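Local atomic coordinates of ABC transporter periplasmic peptide-binding protein (Pseudoalteromonas, PDB entry 4QFL), a protein that binds dipeptides such as alanyl-phenylalanine in the periplasm and probably delivers them to an ABC transporter for uptake. Residues D117-F122 with I155-D160; F93-G98 with H161-E166; T104-P109 with Y206-G211; E171-A176 with D439-F444. All blocks are in the same frame, centred on the assembly; numbering follows the deposited sequence.

Contacts 1 and 2 build one layered unit: their centres are 7 Å apart, strands 152-159 and 162-167 are neighbours in the same antiparallel sheet, and Val118 CG2 of contact 1 packs 3.6 Å from Leu95 CD1 of contact 2. Contact 3 joins two loops beside this unit, its centre about 20 Å from that of contact 1, without touching it. Contact 4 meets the sheet through Leu175 CD2, 3.6 Å from Phe93 CZ of contact 2. It is also the one connected by sequence to the dipeptide site: residues 439-444 follow closely on Asp436, which lines the alanine pocket, although the side chain of Asp441 remains about 12 Å from the bound alanine.

Contact 1 (D117-F122 with I155-D160); sequences DVIFTF and IVRVSD
The helical segment 117-122 lies over strand 155-159 with almost exactly opposed chain directions, the two axes making 172° and approaching to 9.0 Å. The backbones come nearest at Ile119 and Ile155, whose CA atoms are 6.1 Å apart, and no hydrogen bond joins the segments, so the contact rests on van der Waals packing, mostly of side chains. Ile119 and Ile155 run alongside one another, pointing opposite ways, with CG1 of Ile119 at 3.9 Å from CG2 of Ile155. In Ile155 the longer branch swings beside the backbone N, chi1 -49°, and carries its CD1 along the helix to Phe122 CB, 3.8 Å away. Branched aliphatic residues suit this seam: Ile155 spends its two arms on two helix residues, while Ile119 reaches both strand residues along its longer arm. This is helix-on-sheet packing: helix 115-126 lies against a four-stranded antiparallel sheet in which 152-159 is an edge strand. Ile155, with Val163 and Phe165 of the next strand, forms the apolar surface on which the helix lies, Val118 resting on Val163. Where the strand ends, Val158 and Ser159 both face Gln162 in a classic beta bulge. At the more exposed border, CD1 of Ile119 abuts CB of Arg157 at 3.6 Å, the two side chains crossing at about a right angle. The arginine's aliphatic stem can cover the isoleucine while its charged end travels outward. There NH1 and NH2 converge end-on upon OD1 of Asp160, the NH2 bond being 2.7 Å long and directed to the anti lone pair; NE forms a further salt bridge with Asp116.

Contact 2 (F93-G98 with H161-E166); sequences FTLRKG and HQVRFE
Phe93 and Val163 form a hydrogen-bonded pair at the centre of a four-stranded antiparallel sheet, where strands 90-95 and 162-167 are the two inner strands. Phe93 N donates to Val163 O at 2.9 Å, and Val163 N returns the bond to Phe93 O at 3.0 Å, in the carbonyl plane. A third rung follows from Leu95 N to His161 O, 2.8 Å long, with the donor standing well above the plane of that carbonyl. The tightly packed face carries Phe93, Val163 and Phe165, with Leu95 joining them. The two phenyl rings meet obliquely, their planes at 75° and CD2 of Phe93 only 3.5 Å from CE1 of Phe165; large flat groups suit this layer, which continues to Val118 of helix 115-126 and to Leu175. Branched residues fill the rest of it, with Val163 lying against Ile155 as well as against the CB of Phe93.

The other face is looser and more polar. Thr94 and Gln162 are a non-hydrogen-bonded pair there, and their side chains meet only through a weak bond from Gln162 NE2 to Thr94 OG1, 3.3 Å long. Gln162 reaches that far because its chain runs extended with CG anti to the backbone N, chi1 -178°. Beyond the last strand pair, Lys97, exposed to solvent, lies across the imidazole of His161. A long aliphatic chain serves well in this position: its methylenes cover the ring, and a bend at the end keeps NZ 3.4 Å from His161 NE2. The methylene CG sits over the middle of one face of His161, 3.7 Å from the ring centroid and 9° off its normal.

Contact 3 (T104-P109 with Y206-G211); sequences TAYFTP and YPVGTG
Thr104 turns its methyl group to the second loop, with CG2 4.1 Å from Pro207 O and close to Val208, while its hydroxyl serves its own loop. OG1 accepts from Tyr106 N at 3.0 Å, and the backbone is further closed by Thr104 N donating to Phe107 O. A threonine can do both jobs because its two branches part at CB. Tyr106 comes next and makes most of the join. Its CG stands between the backbone N and the carbonyl carbon, chi1 39°, which folds the ring back over the threonine, so that OG1 of Thr104 lies above the middle of one face. Against the opposite face rests CB of Tyr206, 3.6 Å from the centroid in a CH-pi contact, and the ring of Tyr206 turns its edge to that same face, the planes at 72°. At its rim the phenol OH donates to Pro207 O, 2.8 Å away and close to the plane of the Tyr106 ring. Tyrosine fits here since it provides an aromatic face for packing and a hydroxyl for a backbone carbonyl that belongs to no helix or strand. Phe107 then points into the buried side: both methyls of Val208 touch it, the two side chains crossing at about a right angle, with CG1 at 3.8 Å from Phe107 CD2. Tyr190 of helix 188-196 adjoins both residues and also bonds to Tyr206 O. An ST turn at Thr104 thus shapes the first loop and presents Tyr106, whose T-shaped pairing with Tyr206 and bond to Pro207 O join two irregular connections, one leading to helix 115-126, the other to strand 213-219.

Contact 4 (E171-A176 with D439-F444); sequences ESSFLA and DPDNFF
Chi1 of 58° at Ser173 sets OG between the backbone N and the carbonyl carbon, and chi1 of 172° at Asp441 holds its CG anti to the backbone N; the two side chains thereby point toward the same modelled water, which may bridge them. OD1 of Asp439 accepts from Asp441 N at 3.0 Å through the anti lone pair, an Asx turn that shapes the start of 439-444. The facing segment makes a type I turn from Glu171 to Phe174, leading into helix 174-178. No direct hydrogen bond spans the gap. CB of Ala176 packs on CB of Asp439 at 3.9 Å, where a small side chain lets the helix draw near. A small residue also suits position 173, where CB of Ser173 lies 4.2 Å from Asp439 OD1. Both acids are anchored elsewhere as well: Asp439 OD1 is in a salt bridge with Arg483, and Asp441 OD1 bonds to Ser445. The arginine would be expected to favour the ionised form of Asp439. The contact joins the turn before helix 174-178 to the loop that follows the ligand-lining Asp436. Its possible polar link is the water, 2.6 Å from Ser173 OG, which would donate to Asp441 OD2 over a modelled 2.4 Å, a length short enough to be doubtful.

Contact 1 (D117-F122 with I155-D160)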
# COMPACT_ATOMS: atom_id res chain seq x y z
N ASP A 117 1.88 2.45 -25.61
CA ASP A 117 2.19 2.87 -24.24
C ASP A 117 1.79 1.81 -23.22
O ASP A 117 2.47 1.60 -22.22
CB ASP A 117 1.46 4.18 -23.94
CG ASP A 117 1.84 5.27 -24.92
OD1 ASP A 117 3.04 5.60 -24.99
OD2 ASP A 117 0.94 5.79 -25.62
N VAL A 118 0.68 1.14 -23.50
CA VAL A 118 0.20 0.08 -22.63
C VAL A 118 1.16 -1.09 -22.69
O VAL A 118 1.59 -1.62 -21.66
CB VAL A 118 -1.21 -0.37 -23.03
CG1 VAL A 118 -1.67 -1.56 -22.20
CG2 VAL A 118 -2.18 0.80 -22.89
N ILE A 119 1.52 -1.48 -23.91
CA ILE A 119 2.43 -2.59 -24.09
C ILE A 119 3.78 -2.29 -23.46
O ILE A 119 4.36 -3.16 -22.82
CB ILE A 119 2.56 -2.98 -25.58
CG1 ILE A 119 1.17 -3.29 -26.14
CG2 ILE A 119 3.44 -4.19 -25.72
CD1 ILE A 119 1.06 -3.23 -27.65
N PHE A 120 4.26 -1.07 -23.62
CA PHE A 120 5.54 -0.72 -23.00
C PHE A 120 5.49 -0.71 -21.48
O PHE A 120 6.34 -1.30 -20.82
CB PHE A 120 6.04 0.65 -23.44
CG PHE A 120 7.16 1.15 -22.58
CD1 PHE A 120 8.46 0.70 -22.79
CD2 PHE A 120 6.92 2.04 -21.54
CE1 PHE A 120 9.51 1.15 -21.98
CE2 PHE A 120 7.96 2.49 -20.72
CZ PHE A 120 9.26 2.04 -20.94
N THR A 121 4.52 0.01 -20.95
CA THR A 121 4.36 0.14 -19.50
C THR A 121 4.31 -1.21 -18.80
O THR A 121 4.99 -1.44 -17.79
CB THR A 121 3.07 0.90 -19.16
OG1 THR A 121 3.14 2.21 -19.72
CG2 THR A 121 2.89 0.99 -17.65
N PHE A 122 3.50 -2.11 -19.35
CA PHE A 122 3.29 -3.39 -18.68
C PHE A 122 4.28 -4.49 -19.08
O PHE A 122 4.58 -5.36 -18.26
CB PHE A 122 1.81 -3.81 -18.75
CG PHE A 122 0.91 -2.88 -17.98
CD1 PHE A 122 0.85 -2.94 -16.60
CD2 PHE A 122 0.20 -1.88 -18.63
CE1 PHE A 122 0.07 -2.06 -15.89
CE2 PHE A 122 -0.58 -1.00 -17.92
CZ PHE A 122 -0.63 -1.08 -16.55
N ILE A 155 1.32 -9.11 -24.50
CA ILE A 155 0.21 -8.22 -24.76
C ILE A 155 0.19 -8.00 -26.26
O ILE A 155 1.13 -7.44 -26.83
CB ILE A 155 0.40 -6.86 -24.07
CG1 ILE A 155 0.78 -7.05 -22.61
CG2 ILE A 155 -0.87 -6.00 -24.22
CD1 ILE A 155 1.07 -5.76 -21.88
N VAL A 156 -0.87 -8.47 -26.91
CA VAL A 156 -1.00 -8.30 -28.35
C VAL A 156 -1.44 -6.88 -28.66
O VAL A 156 -2.26 -6.30 -27.95
CB VAL A 156 -2.04 -9.27 -28.96
CG1 VAL A 156 -2.30 -8.92 -30.42
CG2 VAL A 156 -1.60 -10.72 -28.80
N ARG A 157 -0.89 -6.33 -29.74
CA ARG A 157 -1.34 -5.06 -30.26
C ARG A 157 -2.40 -5.32 -31.31
O ARG A 157 -2.07 -5.46 -32.49
CB ARG A 157 -0.19 -4.31 -30.89
CG ARG A 157 -0.56 -2.90 -31.30
CD ARG A 157 0.53 -2.28 -32.14
NE ARG A 157 0.55 -0.84 -31.97
CZ ARG A 157 -0.30 -0.02 -32.58
NH1 ARG A 157 -1.21 -0.51 -33.41
NH2 ARG A 157 -0.22 1.28 -32.37
N VAL A 158 -3.66 -5.39 -30.91
CA VAL A 158 -4.69 -5.70 -31.88
C VAL A 158 -4.97 -4.48 -32.75
O VAL A 158 -5.27 -4.62 -33.92
CB VAL A 158 -5.97 -6.24 -31.24
CG1 VAL A 158 -5.71 -6.68 -29.82
CG2 VAL A 158 -7.06 -5.21 -31.28
N SER A 159 -4.87 -3.29 -32.17
CA SER A 159 -4.91 -2.07 -32.97
C SER A 159 -4.40 -0.86 -32.18
O SER A 159 -4.03 -0.98 -31.02
CB SER A 159 -6.32 -1.81 -33.53
OG SER A 159 -7.27 -1.57 -32.51
N ASP A 160 -4.37 0.29 -32.84
CA ASP A 160 -3.84 1.51 -32.25
C ASP A 160 -4.42 1.78 -30.86
O ASP A 160 -3.74 2.34 -30.00
CB ASP A 160 -4.08 2.71 -33.17
CG ASP A 160 -3.08 2.77 -34.32
OD1 ASP A 160 -1.97 2.22 -34.19
OD2 ASP A 160 -3.40 3.38 -35.36

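Contact 2 (F93-G98 with H161-E166)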
# COMPACT_ATOMS: atom_id res chain seq x y z
N PHE A 93 -8.45 -4.90 -23.62
CA PHE A 93 -8.79 -3.53 -23.24
C PHE A 93 -8.94 -2.66 -24.48
O PHE A 93 -8.05 -2.63 -25.33
CB PHE A 93 -7.67 -2.92 -22.37
CG PHE A 93 -7.54 -3.56 -21.01
CD1 PHE A 93 -8.26 -3.07 -19.93
CD2 PHE A 93 -6.67 -4.61 -20.81
CE1 PHE A 93 -8.14 -3.65 -18.68
CE2 PHE A 93 -6.54 -5.19 -19.56
CZ PHE A 93 -7.28 -4.71 -18.50
N THR A 94 -10.06 -1.96 -24.58
CA THR A 94 -10.22 -0.91 -25.59
C THR A 94 -9.78 0.39 -24.94
O THR A 94 -10.14 0.66 -23.80
CB THR A 94 -11.69 -0.75 -26.05
OG1 THR A 94 -12.25 -2.02 -26.36
CG2 THR A 94 -11.76 0.15 -27.27
N LEU A 95 -9.03 1.20 -25.67
CA LEU A 95 -8.39 2.37 -25.07
C LEU A 95 -8.95 3.70 -25.55
O LEU A 95 -9.32 3.85 -26.72
CB LEU A 95 -6.88 2.35 -25.31
CG LEU A 95 -6.11 1.06 -25.05
CD1 LEU A 95 -4.66 1.25 -25.48
CD2 LEU A 95 -6.21 0.63 -23.58
N ARG A 96 -8.98 4.65 -24.64
CA ARG A 96 -9.48 6.01 -24.89
C ARG A 96 -8.65 6.74 -25.95
O ARG A 96 -7.42 6.68 -25.94
CB ARG A 96 -9.47 6.80 -23.58
CG ARG A 96 -10.09 8.18 -23.67
CD ARG A 96 -10.29 8.75 -22.28
NE ARG A 96 -10.91 7.79 -21.36
CZ ARG A 96 -12.19 7.80 -21.03
NH1 ARG A 96 -13.00 8.72 -21.53
NH2 ARG A 96 -12.67 6.89 -20.18
N LYS A 97 -9.33 7.44 -26.86
CA LYS A 97 -8.67 8.23 -27.88
C LYS A 97 -8.57 9.68 -27.44
O LYS A 97 -9.41 10.17 -26.68
CB LYS A 97 -9.44 8.14 -29.21
CG LYS A 97 -8.78 7.30 -30.32
CD LYS A 97 -9.54 7.46 -31.64
CE LYS A 97 -8.70 7.05 -32.84
NZ LYS A 97 -7.37 7.72 -32.85
N GLY A 98 -7.53 10.37 -27.90
CA GLY A 98 -7.40 11.79 -27.63
C GLY A 98 -6.77 12.14 -26.30
O GLY A 98 -6.93 13.25 -25.81
N HIS A 161 -5.68 1.39 -30.66
CA HIS A 161 -6.35 1.63 -29.38
C HIS A 161 -7.11 0.41 -28.86
O HIS A 161 -8.21 0.52 -28.31
CB HIS A 161 -7.24 2.88 -29.45
CG HIS A 161 -6.49 4.12 -29.83
ND1 HIS A 161 -5.88 4.93 -28.90
CD2 HIS A 161 -6.23 4.66 -31.04
CE1 HIS A 161 -5.27 5.93 -29.53
NE2 HIS A 161 -5.48 5.79 -30.83
N GLN A 162 -6.51 -0.77 -29.03
CA GLN A 162 -6.98 -1.98 -28.38
C GLN A 162 -5.83 -2.97 -28.20
O GLN A 162 -5.03 -3.18 -29.12
CB GLN A 162 -8.15 -2.61 -29.14
CG GLN A 162 -8.72 -3.85 -28.47
CD GLN A 162 -9.93 -4.41 -29.18
OE1 GLN A 162 -9.81 -5.22 -30.09
NE2 GLN A 162 -11.11 -3.99 -28.76
N VAL A 163 -5.73 -3.55 -27.02
CA VAL A 163 -4.70 -4.54 -26.76
C VAL A 163 -5.34 -5.74 -26.11
O VAL A 163 -6.44 -5.65 -25.58
CB VAL A 163 -3.59 -4.00 -25.83
CG1 VAL A 163 -2.92 -2.78 -26.45
CG2 VAL A 163 -4.16 -3.67 -24.45
N ARG A 164 -4.66 -6.87 -26.16
CA ARG A 164 -5.14 -8.07 -25.48
C ARG A 164 -4.01 -8.70 -24.66
O ARG A 164 -2.97 -9.07 -25.21
CB ARG A 164 -5.71 -9.05 -26.50
CG ARG A 164 -6.12 -10.38 -25.92
CD ARG A 164 -6.56 -11.36 -27.00
NE ARG A 164 -5.46 -11.72 -27.90
CZ ARG A 164 -5.45 -11.46 -29.21
NH1 ARG A 164 -6.47 -10.84 -29.77
NH2 ARG A 164 -4.41 -11.83 -29.95
N PHE A 165 -4.20 -8.77 -23.34
CA PHE A 165 -3.26 -9.46 -22.46
C PHE A 165 -3.47 -10.98 -22.55
O PHE A 165 -4.60 -11.46 -22.44
CB PHE A 165 -3.45 -9.02 -20.99
CG PHE A 165 -2.98 -7.62 -20.69
CD1 PHE A 165 -3.64 -6.50 -21.18
CD2 PHE A 165 -1.88 -7.41 -19.85
CE1 PHE A 165 -3.21 -5.21 -20.88
CE2 PHE A 165 -1.45 -6.13 -19.54
CZ PHE A 165 -2.11 -5.02 -20.06
N GLU A 166 -2.39 -11.73 -22.74
CA GLU A 166 -2.45 -13.18 -22.73
C GLU A 166 -1.81 -13.71 -21.45
O GLU A 166 -0.62 -13.48 -21.20
CB GLU A 166 -1.75 -13.77 -23.95
CG GLU A 166 -2.21 -13.18 -25.27
CD GLU A 166 -3.55 -13.72 -25.70
OE1 GLU A 166 -4.15 -14.52 -24.95
OE2 GLU A 166 -4.01 -13.36 -26.81

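Contact 3 (T104-P109 with Y206-G211)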
# COMPACT_ATOMS: atom_id res chain seq x y z
N THR A 104 6.29 18.71 -20.37
CA THR A 104 7.04 19.13 -19.21
C THR A 104 8.25 19.87 -19.72
O THR A 104 8.44 20.00 -20.93
CB THR A 104 7.56 17.93 -18.44
OG1 THR A 104 8.58 17.30 -19.22
CG2 THR A 104 6.42 16.94 -18.15
N ALA A 105 9.08 20.34 -18.79
CA ALA A 105 10.34 21.02 -19.13
C ALA A 105 11.28 20.10 -19.91
O ALA A 105 12.06 20.58 -20.71
CB ALA A 105 11.03 21.52 -17.87
N TYR A 106 11.19 18.80 -19.68
CA TYR A 106 12.11 17.84 -20.26
C TYR A 106 11.51 16.99 -21.39
O TYR A 106 12.21 16.18 -22.00
CB TYR A 106 12.71 16.97 -19.15
CG TYR A 106 11.69 16.59 -18.09
CD1 TYR A 106 10.91 15.44 -18.23
CD2 TYR A 106 11.48 17.39 -16.98
CE1 TYR A 106 9.97 15.10 -17.28
CE2 TYR A 106 10.54 17.05 -16.02
CZ TYR A 106 9.79 15.90 -16.18
OH TYR A 106 8.85 15.56 -15.24
N PHE A 107 10.21 17.16 -21.67
CA PHE A 107 9.53 16.34 -22.69
C PHE A 107 8.32 17.02 -23.33
O PHE A 107 7.53 17.67 -22.66
CB PHE A 107 9.11 14.99 -22.10
CG PHE A 107 8.33 14.10 -23.06
CD1 PHE A 107 8.99 13.35 -24.02
CD2 PHE A 107 6.95 13.98 -22.95
CE1 PHE A 107 8.28 12.52 -24.87
CE2 PHE A 107 6.24 13.14 -23.80
CZ PHE A 107 6.91 12.42 -24.77
N THR A 108 8.20 16.86 -24.65
CA THR A 108 7.03 17.28 -25.40
C THR A 108 6.62 16.15 -26.33
O THR A 108 7.42 15.73 -27.18
CB THR A 108 7.32 18.51 -26.29
OG1 THR A 108 7.91 19.55 -25.50
CG2 THR A 108 6.04 19.03 -26.92
N PRO A 109 5.38 15.64 -26.17
CA PRO A 109 4.87 14.54 -27.00
C PRO A 109 4.77 14.91 -28.47
O PRO A 109 4.56 16.07 -28.79
CB PRO A 109 3.46 14.30 -26.43
CG PRO A 109 3.12 15.55 -25.68
CD PRO A 109 4.42 16.04 -25.13
N TYR A 206 11.96 11.97 -13.34
CA TYR A 206 11.30 13.09 -14.00
C TYR A 206 10.19 12.52 -14.84
O TYR A 206 10.39 12.17 -16.00
CB TYR A 206 12.29 13.88 -14.84
CG TYR A 206 13.37 14.47 -14.00
CD1 TYR A 206 14.52 13.75 -13.71
CD2 TYR A 206 13.24 15.75 -13.47
CE1 TYR A 206 15.52 14.29 -12.93
CE2 TYR A 206 14.24 16.30 -12.69
CZ TYR A 206 15.39 15.56 -12.43
OH TYR A 206 16.40 16.08 -11.65
N PRO A 207 9.01 12.41 -14.24
CA PRO A 207 7.92 11.61 -14.78
C PRO A 207 7.15 12.31 -15.89
O PRO A 207 7.08 13.55 -15.95
CB PRO A 207 7.02 11.43 -13.56
CG PRO A 207 7.23 12.65 -12.76
CD PRO A 207 8.66 13.06 -12.97
N VAL A 208 6.58 11.49 -16.76
CA VAL A 208 5.59 11.95 -17.72
C VAL A 208 4.38 11.05 -17.63
O VAL A 208 4.48 9.85 -17.84
CB VAL A 208 6.13 11.91 -19.16
CG1 VAL A 208 5.03 12.24 -20.14
CG2 VAL A 208 7.30 12.88 -19.31
N GLY A 209 3.23 11.63 -17.31
CA GLY A 209 2.01 10.88 -17.18
C GLY A 209 0.91 11.48 -18.01
O GLY A 209 1.16 12.31 -18.88
N THR A 210 -0.32 11.07 -17.75
CA THR A 210 -1.47 11.64 -18.44
C THR A 210 -2.42 12.26 -17.42
O THR A 210 -3.53 12.67 -17.77
CB THR A 210 -2.25 10.57 -19.23
OG1 THR A 210 -2.63 9.50 -18.36
CG2 THR A 210 -1.39 10.03 -20.35
N GLY A 211 -1.94 12.34 -16.17
CA GLY A 211 -2.75 12.72 -15.03
C GLY A 211 -3.02 14.20 -14.93
O GLY A 211 -2.51 14.99 -15.72

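Contact 4 (E171-A176 with D439-F444)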
# COMPACT_ATOMS: atom_id res chain seq x y z
N GLU A 171 -6.38 -15.83 -13.33
CA GLU A 171 -6.31 -15.39 -11.95
C GLU A 171 -7.49 -14.46 -11.77
O GLU A 171 -7.60 -13.48 -12.50
CB GLU A 171 -5.01 -14.64 -11.66
CG GLU A 171 -3.77 -15.52 -11.55
CD GLU A 171 -2.57 -14.83 -10.89
OE1 GLU A 171 -1.51 -15.48 -10.76
OE2 GLU A 171 -2.69 -13.66 -10.48
N SER A 172 -8.36 -14.75 -10.82
CA SER A 172 -9.57 -13.96 -10.66
C SER A 172 -9.29 -12.59 -10.06
O SER A 172 -10.18 -11.76 -9.99
CB SER A 172 -10.61 -14.71 -9.83
OG SER A 172 -10.06 -15.18 -8.61
N SER A 173 -8.05 -12.36 -9.65
CA SER A 173 -7.69 -11.08 -9.04
C SER A 173 -7.09 -10.15 -10.07
O SER A 173 -6.71 -9.03 -9.75
CB SER A 173 -6.69 -11.29 -7.91
OG SER A 173 -5.52 -11.94 -8.39
N PHE A 174 -7.00 -10.60 -11.31
CA PHE A 174 -6.20 -9.89 -12.30
C PHE A 174 -6.63 -8.43 -12.55
O PHE A 174 -5.83 -7.50 -12.39
CB PHE A 174 -6.15 -10.67 -13.61
CG PHE A 174 -5.40 -9.97 -14.68
CD1 PHE A 174 -4.02 -9.98 -14.68
CD2 PHE A 174 -6.07 -9.26 -15.66
CE1 PHE A 174 -3.32 -9.32 -15.67
CE2 PHE A 174 -5.39 -8.59 -16.64
CZ PHE A 174 -4.01 -8.62 -16.65
N LEU A 175 -7.88 -8.22 -12.93
CA LEU A 175 -8.36 -6.84 -13.11
C LEU A 175 -8.17 -6.00 -11.84
O LEU A 175 -7.82 -4.83 -11.93
CB LEU A 175 -9.82 -6.81 -13.55
CG LEU A 175 -10.09 -7.05 -15.04
CD1 LEU A 175 -11.52 -6.73 -15.35
CD2 LEU A 175 -9.18 -6.19 -15.87
N ALA A 176 -8.40 -6.59 -10.67
CA ALA A 176 -8.23 -5.85 -9.42
C ALA A 176 -6.80 -5.32 -9.35
O ALA A 176 -6.57 -4.16 -9.04
CB ALA A 176 -8.54 -6.72 -8.21
N ASP A 439 -10.58 -6.57 -3.29
CA ASP A 439 -10.39 -8.00 -3.52
C ASP A 439 -9.53 -8.58 -2.41
O ASP A 439 -8.39 -8.16 -2.22
CB ASP A 439 -9.75 -8.27 -4.89
CG ASP A 439 -9.79 -9.73 -5.25
OD1 ASP A 439 -9.09 -10.51 -4.60
OD2 ASP A 439 -10.54 -10.11 -6.17
N PRO A 440 -10.07 -9.56 -1.66
CA PRO A 440 -9.42 -10.17 -0.49
C PRO A 440 -8.02 -10.71 -0.77
O PRO A 440 -7.20 -10.81 0.14
CB PRO A 440 -10.37 -11.32 -0.12
CG PRO A 440 -11.70 -10.89 -0.65
CD PRO A 440 -11.40 -10.15 -1.92
N ASP A 441 -7.73 -11.08 -2.00
CA ASP A 441 -6.40 -11.57 -2.31
C ASP A 441 -5.35 -10.53 -1.97
O ASP A 441 -4.18 -10.85 -1.76
CB ASP A 441 -6.28 -11.94 -3.79
CG ASP A 441 -4.87 -12.28 -4.17
OD1 ASP A 441 -4.44 -13.41 -3.85
OD2 ASP A 441 -4.17 -11.41 -4.76
N ASN A 442 -5.77 -9.27 -1.95
CA ASN A 442 -4.86 -8.15 -1.68
C ASN A 442 -4.30 -8.15 -0.25
O ASN A 442 -3.27 -7.53 0.03
CB ASN A 442 -5.53 -6.81 -2.03
CG ASN A 442 -4.55 -5.63 -2.00
OD1 ASN A 442 -3.69 -5.49 -2.87
ND2 ASN A 442 -4.69 -4.79 -1.00
N PHE A 443 -4.95 -8.88 0.66
CA PHE A 443 -4.46 -9.03 2.02
C PHE A 443 -3.56 -10.26 2.16
O PHE A 443 -3.01 -10.50 3.23
CB PHE A 443 -5.62 -9.16 3.02
CG PHE A 443 -6.18 -7.84 3.46
CD1 PHE A 443 -5.56 -7.11 4.48
CD2 PHE A 443 -7.32 -7.32 2.87
CE1 PHE A 443 -6.07 -5.90 4.90
CE2 PHE A 443 -7.83 -6.11 3.28
CZ PHE A 443 -7.21 -5.39 4.30
N PHE A 444 -3.43 -11.03 1.09
CA PHE A 444 -2.73 -12.30 1.18
C PHE A 444 -1.54 -12.37 0.26
O PHE A 444 -0.40 -12.46 0.71
CB PHE A 444 -3.69 -13.45 0.88
CG PHE A 444 -4.77 -13.60 1.92
CD1 PHE A 444 -4.49 -14.14 3.17
CD2 PHE A 444 -6.06 -13.19 1.65
CE1 PHE A 444 -5.48 -14.29 4.12
CE2 PHE A 444 -7.06 -13.33 2.60
CZ PHE A 444 -6.77 -13.88 3.83
O HOH W 1 -3.31 -11.75 -7.01